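Local coordinates for protein PUF4 (PDB 3BWT) that binds mRNA through its Pumilio homology domain, the part of this yeast regulatory protein described here, built from eight helical repeats, at residues H23-L28 against N61-K66; H86-S91 against T124-K129; D118-Y123 against N134-K139; A194-L199 against Y207-I212. All coordinates share one frame; numbering follows the deposited sequence.

Interaction 1: H23-L28 against N61-K66; sequences HGCRFL and NYLIQK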
# COMPACT_ATOMS: atom_id res chain seq x y z
N HIS A 23 30.21 -13.04 5.38
CA HIS A 23 30.57 -14.44 5.19
C HIS A 23 30.34 -15.24 6.47
O HIS A 23 29.87 -16.37 6.43
CB HIS A 23 32.01 -14.56 4.71
CG HIS A 23 32.22 -14.09 3.30
ND1 HIS A 23 31.66 -14.73 2.21
CD2 HIS A 23 32.90 -13.03 2.81
CE1 HIS A 23 32.00 -14.08 1.11
NE2 HIS A 23 32.75 -13.05 1.44
N GLY A 24 30.67 -14.63 7.61
CA GLY A 24 30.37 -15.23 8.89
C GLY A 24 28.88 -15.43 9.07
O GLY A 24 28.43 -16.49 9.49
N CYS A 25 28.11 -14.40 8.75
CA CYS A 25 26.66 -14.49 8.82
C CYS A 25 26.12 -15.61 7.93
O CYS A 25 25.26 -16.38 8.35
CB CYS A 25 26.00 -13.16 8.46
SG CYS A 25 25.96 -11.96 9.80
N ARG A 26 26.63 -15.69 6.71
CA ARG A 26 26.11 -16.68 5.77
C ARG A 26 26.49 -18.08 6.24
O ARG A 26 25.69 -19.02 6.13
CB ARG A 26 26.58 -16.40 4.34
CG ARG A 26 25.83 -15.22 3.69
CD ARG A 26 26.20 -15.00 2.23
NE ARG A 26 25.49 -13.85 1.67
CZ ARG A 26 24.31 -13.93 1.06
NH1 ARG A 26 23.70 -15.10 0.91
NH2 ARG A 26 23.74 -12.83 0.58
N PHE A 27 27.70 -18.21 6.79
CA PHE A 27 28.12 -19.44 7.43
C PHE A 27 27.10 -19.87 8.48
O PHE A 27 26.60 -21.00 8.46
CB PHE A 27 29.49 -19.27 8.10
CG PHE A 27 29.91 -20.45 8.93
CD1 PHE A 27 30.33 -21.62 8.33
CD2 PHE A 27 29.87 -20.39 10.31
CE1 PHE A 27 30.72 -22.71 9.09
CE2 PHE A 27 30.25 -21.47 11.08
CZ PHE A 27 30.67 -22.64 10.47
N LEU A 28 26.79 -18.96 9.40
CA LEU A 28 25.85 -19.25 10.46
C LEU A 28 24.46 -19.60 9.93
O LEU A 28 23.82 -20.52 10.41
CB LEU A 28 25.75 -18.05 11.40
CG LEU A 28 27.04 -17.74 12.15
CD1 LEU A 28 26.80 -16.65 13.16
CD2 LEU A 28 27.53 -19.00 12.82
N ASN A 61 21.07 -8.65 10.10
CA ASN A 61 19.62 -8.74 10.03
C ASN A 61 19.17 -10.05 9.39
O ASN A 61 18.18 -10.64 9.82
CB ASN A 61 19.00 -7.51 9.34
CG ASN A 61 19.07 -7.59 7.82
OD1 ASN A 61 18.13 -8.03 7.17
ND2 ASN A 61 20.20 -7.15 7.26
N TYR A 62 19.90 -10.50 8.37
CA TYR A 62 19.50 -11.71 7.64
C TYR A 62 19.67 -12.96 8.48
O TYR A 62 18.90 -13.91 8.35
CB TYR A 62 20.27 -11.87 6.33
CG TYR A 62 19.94 -10.82 5.31
CD1 TYR A 62 18.78 -10.90 4.55
CD2 TYR A 62 20.79 -9.73 5.11
CE1 TYR A 62 18.47 -9.92 3.61
CE2 TYR A 62 20.49 -8.76 4.18
CZ TYR A 62 19.34 -8.85 3.43
OH TYR A 62 19.06 -7.87 2.50
N LEU A 63 20.68 -12.93 9.34
CA LEU A 63 20.93 -13.96 10.32
C LEU A 63 19.77 -14.06 11.30
O LEU A 63 19.19 -15.14 11.49
CB LEU A 63 22.21 -13.65 11.06
CG LEU A 63 22.68 -14.62 12.13
CD1 LEU A 63 22.91 -16.00 11.54
CD2 LEU A 63 23.96 -14.07 12.75
N ILE A 64 19.42 -12.95 11.93
CA ILE A 64 18.31 -12.95 12.88
C ILE A 64 17.01 -13.42 12.21
O ILE A 64 16.22 -14.13 12.83
CB ILE A 64 18.11 -11.56 13.53
CG1 ILE A 64 19.41 -11.09 14.19
CG2 ILE A 64 16.98 -11.61 14.56
CD1 ILE A 64 19.86 -11.98 15.34
N GLN A 65 16.80 -13.04 10.96
CA GLN A 65 15.65 -13.51 10.19
C GLN A 65 15.67 -15.03 10.10
O GLN A 65 14.64 -15.68 10.26
CB GLN A 65 15.67 -12.94 8.78
CG GLN A 65 15.34 -11.47 8.71
CD GLN A 65 15.05 -11.02 7.30
OE1 GLN A 65 14.10 -11.49 6.68
NE2 GLN A 65 15.86 -10.11 6.80
N LYS A 66 16.84 -15.57 9.82
CA LYS A 66 17.00 -17.00 9.70
C LYS A 66 16.82 -17.63 11.08
O LYS A 66 16.14 -18.64 11.24
CB LYS A 66 18.36 -17.33 9.10
CG LYS A 66 18.59 -18.80 8.78
CD LYS A 66 17.55 -19.33 7.80
CE LYS A 66 17.61 -20.85 7.70
NZ LYS A 66 16.28 -21.43 7.36

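Interaction 2: H86-S91 against T124-K129; sequences HFVEIS and TVQLSK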
# COMPACT_ATOMS: atom_id res chain seq x y z
N HIS A 86 12.73 -1.48 21.48
CA HIS A 86 13.52 -0.75 20.51
C HIS A 86 12.91 -0.84 19.12
O HIS A 86 13.59 -0.69 18.11
CB HIS A 86 14.94 -1.28 20.51
CG HIS A 86 15.59 -1.18 21.84
ND1 HIS A 86 15.68 -2.25 22.71
CD2 HIS A 86 16.16 -0.13 22.48
CE1 HIS A 86 16.29 -1.86 23.82
NE2 HIS A 86 16.59 -0.58 23.70
N PHE A 87 11.61 -1.09 19.07
CA PHE A 87 10.93 -1.31 17.81
C PHE A 87 11.00 -0.10 16.90
O PHE A 87 11.12 -0.26 15.69
CB PHE A 87 9.49 -1.76 18.05
CG PHE A 87 9.35 -3.23 18.21
CD1 PHE A 87 10.47 -4.05 18.21
CD2 PHE A 87 8.10 -3.80 18.37
CE1 PHE A 87 10.34 -5.42 18.36
CE2 PHE A 87 7.97 -5.17 18.53
CZ PHE A 87 9.09 -5.98 18.52
N VAL A 88 10.93 1.10 17.46
CA VAL A 88 11.00 2.31 16.65
C VAL A 88 12.36 2.40 15.96
O VAL A 88 12.46 2.61 14.76
CB VAL A 88 10.76 3.60 17.48
CG1 VAL A 88 11.21 4.82 16.72
CG2 VAL A 88 9.29 3.72 17.85
N GLU A 89 13.41 2.24 16.75
CA GLU A 89 14.76 2.27 16.22
C GLU A 89 14.91 1.24 15.11
O GLU A 89 15.49 1.52 14.06
CB GLU A 89 15.77 1.99 17.33
CG GLU A 89 17.20 1.89 16.84
CD GLU A 89 18.13 1.30 17.87
OE1 GLU A 89 17.74 1.21 19.07
OE2 GLU A 89 19.24 0.92 17.47
N ILE A 90 14.39 0.04 15.35
CA ILE A 90 14.52 -1.07 14.42
C ILE A 90 13.71 -0.83 13.15
O ILE A 90 14.17 -1.12 12.05
CB ILE A 90 14.11 -2.40 15.06
CG1 ILE A 90 14.92 -2.65 16.33
CG2 ILE A 90 14.27 -3.54 14.09
CD1 ILE A 90 14.46 -3.84 17.12
N SER A 91 12.51 -0.29 13.31
CA SER A 91 11.61 -0.04 12.19
C SER A 91 12.08 1.08 11.26
O SER A 91 11.72 1.09 10.08
CB SER A 91 10.21 0.30 12.70
OG SER A 91 9.62 -0.81 13.35
N THR A 124 2.28 4.32 16.12
CA THR A 124 1.66 3.90 14.87
C THR A 124 1.72 4.92 13.72
O THR A 124 2.04 4.56 12.59
CB THR A 124 0.22 3.45 15.09
OG1 THR A 124 0.20 2.42 16.09
CG2 THR A 124 -0.38 2.91 13.78
N VAL A 125 1.41 6.18 14.00
CA VAL A 125 1.46 7.19 12.94
C VAL A 125 2.88 7.37 12.43
O VAL A 125 3.14 7.31 11.23
CB VAL A 125 0.91 8.55 13.41
CG1 VAL A 125 1.34 9.61 12.45
CG2 VAL A 125 -0.60 8.51 13.51
N GLN A 126 3.81 7.60 13.36
CA GLN A 126 5.20 7.80 13.02
C GLN A 126 5.70 6.73 12.05
O GLN A 126 6.33 7.04 11.04
CB GLN A 126 6.06 7.83 14.28
CG GLN A 126 7.56 7.88 14.01
CD GLN A 126 8.38 7.92 15.30
OE1 GLN A 126 9.59 8.16 15.28
NE2 GLN A 126 7.72 7.69 16.44
N LEU A 127 5.40 5.47 12.37
CA LEU A 127 5.86 4.35 11.57
C LEU A 127 5.08 4.23 10.28
O LEU A 127 5.66 3.96 9.23
CB LEU A 127 5.78 3.05 12.34
CG LEU A 127 6.63 3.05 13.60
CD1 LEU A 127 6.76 1.64 14.14
CD2 LEU A 127 7.99 3.65 13.31
N SER A 128 3.77 4.44 10.35
CA SER A 128 2.97 4.50 9.13
C SER A 128 3.54 5.52 8.14
O SER A 128 3.49 5.31 6.92
CB SER A 128 1.51 4.84 9.45
OG SER A 128 0.87 3.78 10.13
N LYS A 129 4.09 6.61 8.67
CA LYS A 129 4.59 7.68 7.81
C LYS A 129 6.03 7.49 7.41
O LYS A 129 6.54 8.26 6.62
CB LYS A 129 4.44 9.04 8.48
CG LYS A 129 3.04 9.61 8.53
CD LYS A 129 3.07 11.00 9.13
CE LYS A 129 1.67 11.53 9.38
NZ LYS A 129 1.69 12.96 9.80

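Interaction 3: D118-Y123 against N134-K139; sequences DSLRPY and NHVIQK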
# COMPACT_ATOMS: atom_id res chain seq x y z
N ASP A 118 1.55 -3.97 21.85
CA ASP A 118 1.87 -3.09 22.97
C ASP A 118 3.08 -2.23 22.61
O ASP A 118 3.14 -1.06 22.98
CB ASP A 118 2.17 -3.89 24.24
CG ASP A 118 0.91 -4.44 24.91
OD1 ASP A 118 -0.20 -4.30 24.34
OD2 ASP A 118 1.05 -5.01 26.02
N SER A 119 4.02 -2.82 21.88
CA SER A 119 5.29 -2.16 21.58
C SER A 119 5.18 -1.18 20.42
O SER A 119 5.92 -0.20 20.38
CB SER A 119 6.37 -3.18 21.25
OG SER A 119 6.93 -3.73 22.43
N LEU A 120 4.29 -1.46 19.48
CA LEU A 120 4.12 -0.62 18.30
C LEU A 120 3.09 0.47 18.51
O LEU A 120 3.27 1.59 18.05
CB LEU A 120 3.73 -1.46 17.09
CG LEU A 120 4.83 -2.39 16.58
CD1 LEU A 120 4.33 -3.32 15.49
CD2 LEU A 120 6.01 -1.55 16.09
N ARG A 121 2.02 0.14 19.22
CA ARG A 121 0.87 1.03 19.35
C ARG A 121 1.25 2.49 19.56
O ARG A 121 0.80 3.37 18.83
CB ARG A 121 -0.04 0.54 20.48
CG ARG A 121 -1.29 1.36 20.71
CD ARG A 121 -2.20 0.59 21.64
NE ARG A 121 -1.49 0.19 22.85
CZ ARG A 121 -1.67 -0.96 23.49
NH1 ARG A 121 -2.55 -1.85 23.04
NH2 ARG A 121 -0.96 -1.23 24.58
N PRO A 122 2.07 2.78 20.57
CA PRO A 122 2.41 4.17 20.85
C PRO A 122 2.96 4.93 19.63
O PRO A 122 2.93 6.16 19.63
CB PRO A 122 3.50 4.06 21.91
CG PRO A 122 3.26 2.76 22.57
CD PRO A 122 2.70 1.85 21.52
N TYR A 123 3.44 4.22 18.62
CA TYR A 123 4.18 4.87 17.54
C TYR A 123 3.55 4.69 16.16
O TYR A 123 4.20 4.90 15.15
CB TYR A 123 5.61 4.35 17.53
CG TYR A 123 6.19 4.26 18.92
CD1 TYR A 123 6.56 5.40 19.61
CD2 TYR A 123 6.33 3.04 19.54
CE1 TYR A 123 7.07 5.32 20.88
CE2 TYR A 123 6.83 2.95 20.81
CZ TYR A 123 7.20 4.09 21.48
OH TYR A 123 7.71 3.97 22.75
N ASN A 134 6.66 1.91 7.64
CA ASN A 134 5.33 1.62 7.14
C ASN A 134 5.17 0.14 6.81
O ASN A 134 4.08 -0.42 6.92
CB ASN A 134 4.99 2.50 5.94
CG ASN A 134 5.64 2.04 4.65
OD1 ASN A 134 5.03 1.32 3.86
ND2 ASN A 134 6.88 2.46 4.41
N HIS A 135 6.27 -0.51 6.46
CA HIS A 135 6.23 -1.92 6.15
C HIS A 135 6.01 -2.81 7.37
O HIS A 135 5.36 -3.86 7.28
CB HIS A 135 7.47 -2.34 5.37
CG HIS A 135 7.61 -1.61 4.08
ND1 HIS A 135 6.70 -1.73 3.05
CD2 HIS A 135 8.54 -0.73 3.65
CE1 HIS A 135 7.07 -0.97 2.04
NE2 HIS A 135 8.19 -0.35 2.38
N VAL A 136 6.55 -2.40 8.52
CA VAL A 136 6.32 -3.17 9.73
C VAL A 136 4.84 -3.11 10.03
O VAL A 136 4.20 -4.12 10.31
CB VAL A 136 7.11 -2.63 10.93
CG1 VAL A 136 6.54 -3.17 12.22
CG2 VAL A 136 8.57 -2.97 10.80
N ILE A 137 4.30 -1.90 9.95
CA ILE A 137 2.87 -1.68 10.17
C ILE A 137 1.98 -2.50 9.22
O ILE A 137 0.99 -3.09 9.64
CB ILE A 137 2.52 -0.17 10.09
CG1 ILE A 137 3.19 0.56 11.26
CG2 ILE A 137 1.01 0.05 10.09
CD1 ILE A 137 3.09 -0.21 12.58
N GLN A 138 2.35 -2.56 7.94
CA GLN A 138 1.59 -3.36 6.98
C GLN A 138 1.66 -4.85 7.30
O GLN A 138 0.68 -5.57 7.13
CB GLN A 138 2.08 -3.13 5.56
CG GLN A 138 1.89 -1.72 5.06
CD GLN A 138 2.25 -1.60 3.60
OE1 GLN A 138 1.85 -2.43 2.79
NE2 GLN A 138 3.01 -0.57 3.25
N LYS A 139 2.82 -5.31 7.74
CA LYS A 139 2.99 -6.73 8.06
C LYS A 139 2.00 -7.12 9.14
O LYS A 139 1.43 -8.20 9.12
CB LYS A 139 4.42 -6.99 8.55
CG LYS A 139 4.78 -8.44 8.69
CD LYS A 139 4.46 -9.23 7.44
CE LYS A 139 5.41 -8.93 6.30
NZ LYS A 139 5.05 -9.71 5.08

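Interaction 4: A194-L199 against Y207-I212; sequences ALVDKL and YVVQYI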
# COMPACT_ATOMS: atom_id res chain seq x y z
N ALA A 194 -15.83 11.41 4.45
CA ALA A 194 -15.95 12.77 4.95
C ALA A 194 -14.84 13.67 4.40
O ALA A 194 -14.91 14.89 4.54
CB ALA A 194 -15.93 12.76 6.46
N LEU A 195 -13.83 13.08 3.78
CA LEU A 195 -12.67 13.84 3.32
C LEU A 195 -12.44 13.67 1.83
O LEU A 195 -11.38 14.04 1.31
CB LEU A 195 -11.41 13.40 4.07
CG LEU A 195 -11.38 13.61 5.59
CD1 LEU A 195 -10.28 12.77 6.26
CD2 LEU A 195 -11.24 15.09 5.91
N VAL A 196 -13.43 13.12 1.13
CA VAL A 196 -13.25 12.79 -0.28
C VAL A 196 -12.85 13.98 -1.16
O VAL A 196 -12.11 13.81 -2.13
CB VAL A 196 -14.49 12.06 -0.87
CG1 VAL A 196 -15.55 13.07 -1.31
CG2 VAL A 196 -14.07 11.17 -2.02
N ASP A 197 -13.33 15.17 -0.82
CA ASP A 197 -12.95 16.36 -1.58
C ASP A 197 -11.42 16.56 -1.57
O ASP A 197 -10.78 16.59 -2.63
CB ASP A 197 -13.66 17.61 -1.03
CG ASP A 197 -15.14 17.68 -1.43
OD1 ASP A 197 -15.67 16.71 -2.01
OD2 ASP A 197 -15.77 18.73 -1.17
N LYS A 198 -10.86 16.67 -0.37
CA LYS A 198 -9.42 16.87 -0.19
C LYS A 198 -8.58 15.76 -0.82
O LYS A 198 -7.61 16.02 -1.53
CB LYS A 198 -9.08 16.97 1.30
CG LYS A 198 -9.57 18.24 1.98
CD LYS A 198 -8.58 18.74 3.04
CE LYS A 198 -8.92 20.16 3.46
NZ LYS A 198 -7.74 20.87 4.04
N LEU A 199 -8.96 14.51 -0.54
CA LEU A 199 -8.21 13.35 -1.00
C LEU A 199 -8.12 13.25 -2.51
O LEU A 199 -7.11 12.83 -3.06
CB LEU A 199 -8.85 12.07 -0.46
CG LEU A 199 -8.97 11.92 1.05
CD1 LEU A 199 -9.70 10.64 1.35
CD2 LEU A 199 -7.60 11.92 1.67
N TYR A 207 -5.21 8.03 -4.63
CA TYR A 207 -5.06 6.59 -4.76
C TYR A 207 -5.89 5.82 -3.73
O TYR A 207 -6.41 4.74 -4.03
CB TYR A 207 -3.60 6.17 -4.69
CG TYR A 207 -2.82 6.56 -5.92
CD1 TYR A 207 -3.05 5.93 -7.14
CD2 TYR A 207 -1.85 7.55 -5.86
CE1 TYR A 207 -2.34 6.29 -8.27
CE2 TYR A 207 -1.13 7.91 -6.99
CZ TYR A 207 -1.38 7.28 -8.19
OH TYR A 207 -0.67 7.64 -9.31
N VAL A 208 -6.03 6.38 -2.53
CA VAL A 208 -6.90 5.80 -1.52
C VAL A 208 -8.36 5.81 -1.99
O VAL A 208 -9.08 4.84 -1.84
CB VAL A 208 -6.78 6.56 -0.17
CG1 VAL A 208 -7.84 6.08 0.82
CG2 VAL A 208 -5.39 6.41 0.43
N VAL A 209 -8.79 6.92 -2.57
CA VAL A 209 -10.15 7.04 -3.06
C VAL A 209 -10.41 6.02 -4.17
O VAL A 209 -11.49 5.43 -4.24
CB VAL A 209 -10.43 8.46 -3.56
CG1 VAL A 209 -11.85 8.58 -4.08
CG2 VAL A 209 -10.20 9.46 -2.43
N GLN A 210 -9.41 5.80 -5.02
CA GLN A 210 -9.53 4.80 -6.07
C GLN A 210 -9.57 3.39 -5.49
O GLN A 210 -10.26 2.52 -6.00
CB GLN A 210 -8.34 4.87 -7.01
CG GLN A 210 -8.18 6.17 -7.79
CD GLN A 210 -7.09 6.03 -8.84
OE1 GLN A 210 -7.18 5.19 -9.72
NE2 GLN A 210 -6.04 6.84 -8.73
N TYR A 211 -8.80 3.16 -4.43
CA TYR A 211 -8.65 1.81 -3.93
C TYR A 211 -9.95 1.30 -3.32
O TYR A 211 -10.26 0.11 -3.38
CB TYR A 211 -7.50 1.74 -2.92
CG TYR A 211 -6.93 0.35 -2.79
CD1 TYR A 211 -6.39 -0.30 -3.90
CD2 TYR A 211 -6.95 -0.32 -1.58
CE1 TYR A 211 -5.87 -1.57 -3.80
CE2 TYR A 211 -6.45 -1.60 -1.47
CZ TYR A 211 -5.91 -2.22 -2.58
OH TYR A 211 -5.40 -3.49 -2.46
N ILE A 212 -10.72 2.21 -2.73
CA ILE A 212 -12.01 1.86 -2.17
C ILE A 212 -12.86 1.25 -3.26
O ILE A 212 -13.51 0.23 -3.05
CB ILE A 212 -12.73 3.09 -1.62
CG1 ILE A 212 -11.97 3.65 -0.42
CG2 ILE A 212 -14.20 2.76 -1.28
CD1 ILE A 212 -12.50 4.97 0.08

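Interaction 1: H23-L28 against N61-K66
Leu63 of helix 60-70 reaches between Cys25 and Leu28 of helix 22-34, and every close contact joining the two stretches runs through its side chain. The side-chain contacts are apolar. The CG atom of Leu63 stands anti to the backbone N (chi1 -179°), which carries the two methyls toward the other helix. Leu63 CD1 lies 3.5 Å from Leu28 CB, with the carbonyl oxygen of Cys25 as a backbone neighbour. The second methyl takes the CD1 branch of Leu28 and the thiol: Leu63 CD2 is 3.9 Å from Leu28 CD1 and 4.1 Å from Cys25 SG. A small cysteine suits this place, since the CA atoms of Cys25 and Leu63 are 5.9 Å apart. Putting an alanine at Leu63 takes away both methyls, and a gap would probably open beside Leu28 CD1 and Cys25 SG.

The amide pair Asn61 and Gln65 lies on helix 60-70, away from the apolar contact. Gln65 NE2 gives a bent bond (136° at the hydrogen) to Asn61 OD1 at 3.1 Å, with the acceptor nearly in the Gln65 amide plane. Asn61 ND2 is held in turn by Asp57 O, so the amide is gripped at both ends. Among Cys25, Leu28 and Leu63, cohesion between Pumilio repeats 1 and 2 rests on shape and hydrophobic burial, to which a salt bridge from Lys66 to Asp33 adds an ionic tie between the same helices.

Interaction 2: H86-S91 against T124-K129
Ser91 and Leu127 mark the closest backbone approach, 7.3 Å between CA atoms, where helix 87-92 lies beside helix 124-128. Leu127 leans its CD1 methyl on the serine: it lies 3.8 Å from Ser91 OG and 4.0 Å from Ser91 CB, while the other methyl also meets that CB. Serine suits a buried place facing a leucine because its hydroxyl turns back on its own helix. With OG beside the backbone N (chi1 -66°), it donates to Phe87 O at 2.8 Å from above the carbonyl plane, and Ser91 N reaches the same oxygen from the opposite face. The two short helices belong to repeats 3 and 4 of a Pumilio solenoid, a stack of helical repeats, and the bond recurs one repeat later, from Ser128 OG to Thr124 O. With an alanine in place of Ser91, Phe87 O would probably keep just the backbone donor, and Leu127 CD1 would keep CB but lose its nearer contact, the hydroxyl. Toward solvent, Gln126 crosses Val88 at about a right angle. Its extended chain brings OE1 4.0 Å from Val88 CG1, a loose touch of the amide oxygen on a methyl, at the solvent-facing side of the contact.

Interaction 3: D118-Y123 against N134-K139
Leu120 points its side chain at helix 133-143 and meets Val136 and Ile137, two neighbours in sequence that together offer it a branched aliphatic surface. Its CG lies anti to the carbonyl carbon (chi1 -69°), and the second torsion, 173°, stretches CD1 straight out from the backbone. That methyl makes both contacts. Leu120 CD1 is 3.9 Å from Val136 CG1, and the two side chains meet at a slant. Next to it, Ile137 brings up its long branch more loosely, with Ile137 CD1 4.4 Å from Leu120 CD1. The CB of Ile137 does not head for Leu120; the bend at its second torsion (-42°) folds the ethyl end nearer. The length of leucine and isoleucine suits the 8.3 Å between the CA atoms of Leu120 and Ile137, while the valine offers a methyl close to its own backbone.

Tyr123 N bonds to Leu120 O at 2.7 Å, closing the 3-10 turn at 121-122, and Pro122 CB sits over the centre of one face of the Tyr123 ring. Farther from the contact, Arg121 NH2 and Asp118 OD1 form a salt bridge whose hydrogen bond is weak. On the other helix, Gln138 NE2 makes a weak bond to Asn134 OD1, and Asn134 ND2 is held by Asp130 O.

Leu127, from the short intervening helix, touches both Leu120 and Ile137, and the group forms part of the aliphatic interior of a Pumilio repeat, where consecutive helices of the superhelical solenoid pack together.

Interaction 4: A194-L199 against Y207-I212
Val209 meets Val196 and Leu199 with its two methyls, one for each partner, and so wedges helix 205-219 against helix 196-200. The valine pair crosses at about a right angle: Val209 CG1, which lies anti to its backbone N (chi1 179°), comes to 4.0 Å from Val196 CG2. Both touching methyls belong to branches that run opposite to their own backbone nitrogens. The other methyl turns toward the leucine, at a slant rather than squarely. Val209 CG2 is 3.5 Å from Leu199 CB and 4.0 Å from Leu199 CD1, so it lies against the base and one branch of that side chain.

Beta-branched valine suits this position because its two methyls diverge close to the backbone and can serve two neighbours a turn apart. The helices also come near at this point, with 6.9 Å between the CA atoms of Leu199 and Val209, a spacing that favours a compact residue. Leu199 is longer, and lays CB and CD1 along Val209 CG2. All three residues are buried and wholly aliphatic, so the contact is hydrophobic.

The two helices follow one another in Pumilio repeat 6, and others close round them. Helix 224-232 touches both valines, with Leu231 and Leu232 against Val196 and Ile228 against Val209, and Val248 of helix 245-253 also reaches Val209. Toward helix 169-179, earlier in the chain, Val208 packs on Leu173 and Ile212 on Leu177, while Tyr211 OH bonds to Asp178.

How the interactions relate
Interactions 1, 3 and 4 are buried apolar contacts, with a cysteine sulfur in interaction 1; interaction 2 is partly buried and alone brings in a serine and an exposed glutamine. Interactions 1 and 2 span successive repeats, joining corresponding helices, whereas interaction 4 lies within one repeat and interaction 3 runs from the boundary of Pumilio repeats 3 and 4 into the latter. Interactions 2 and 3 form one continuous region: their centres are about 6 Å apart, Phe87 meets Ser119, Val88 meets Tyr123, and Ser91 OG lies 3.5 Å from Val136 CG2. Interactions 1 and 4, about 43 Å apart between centres, sit on opposite sides of the chain's centre.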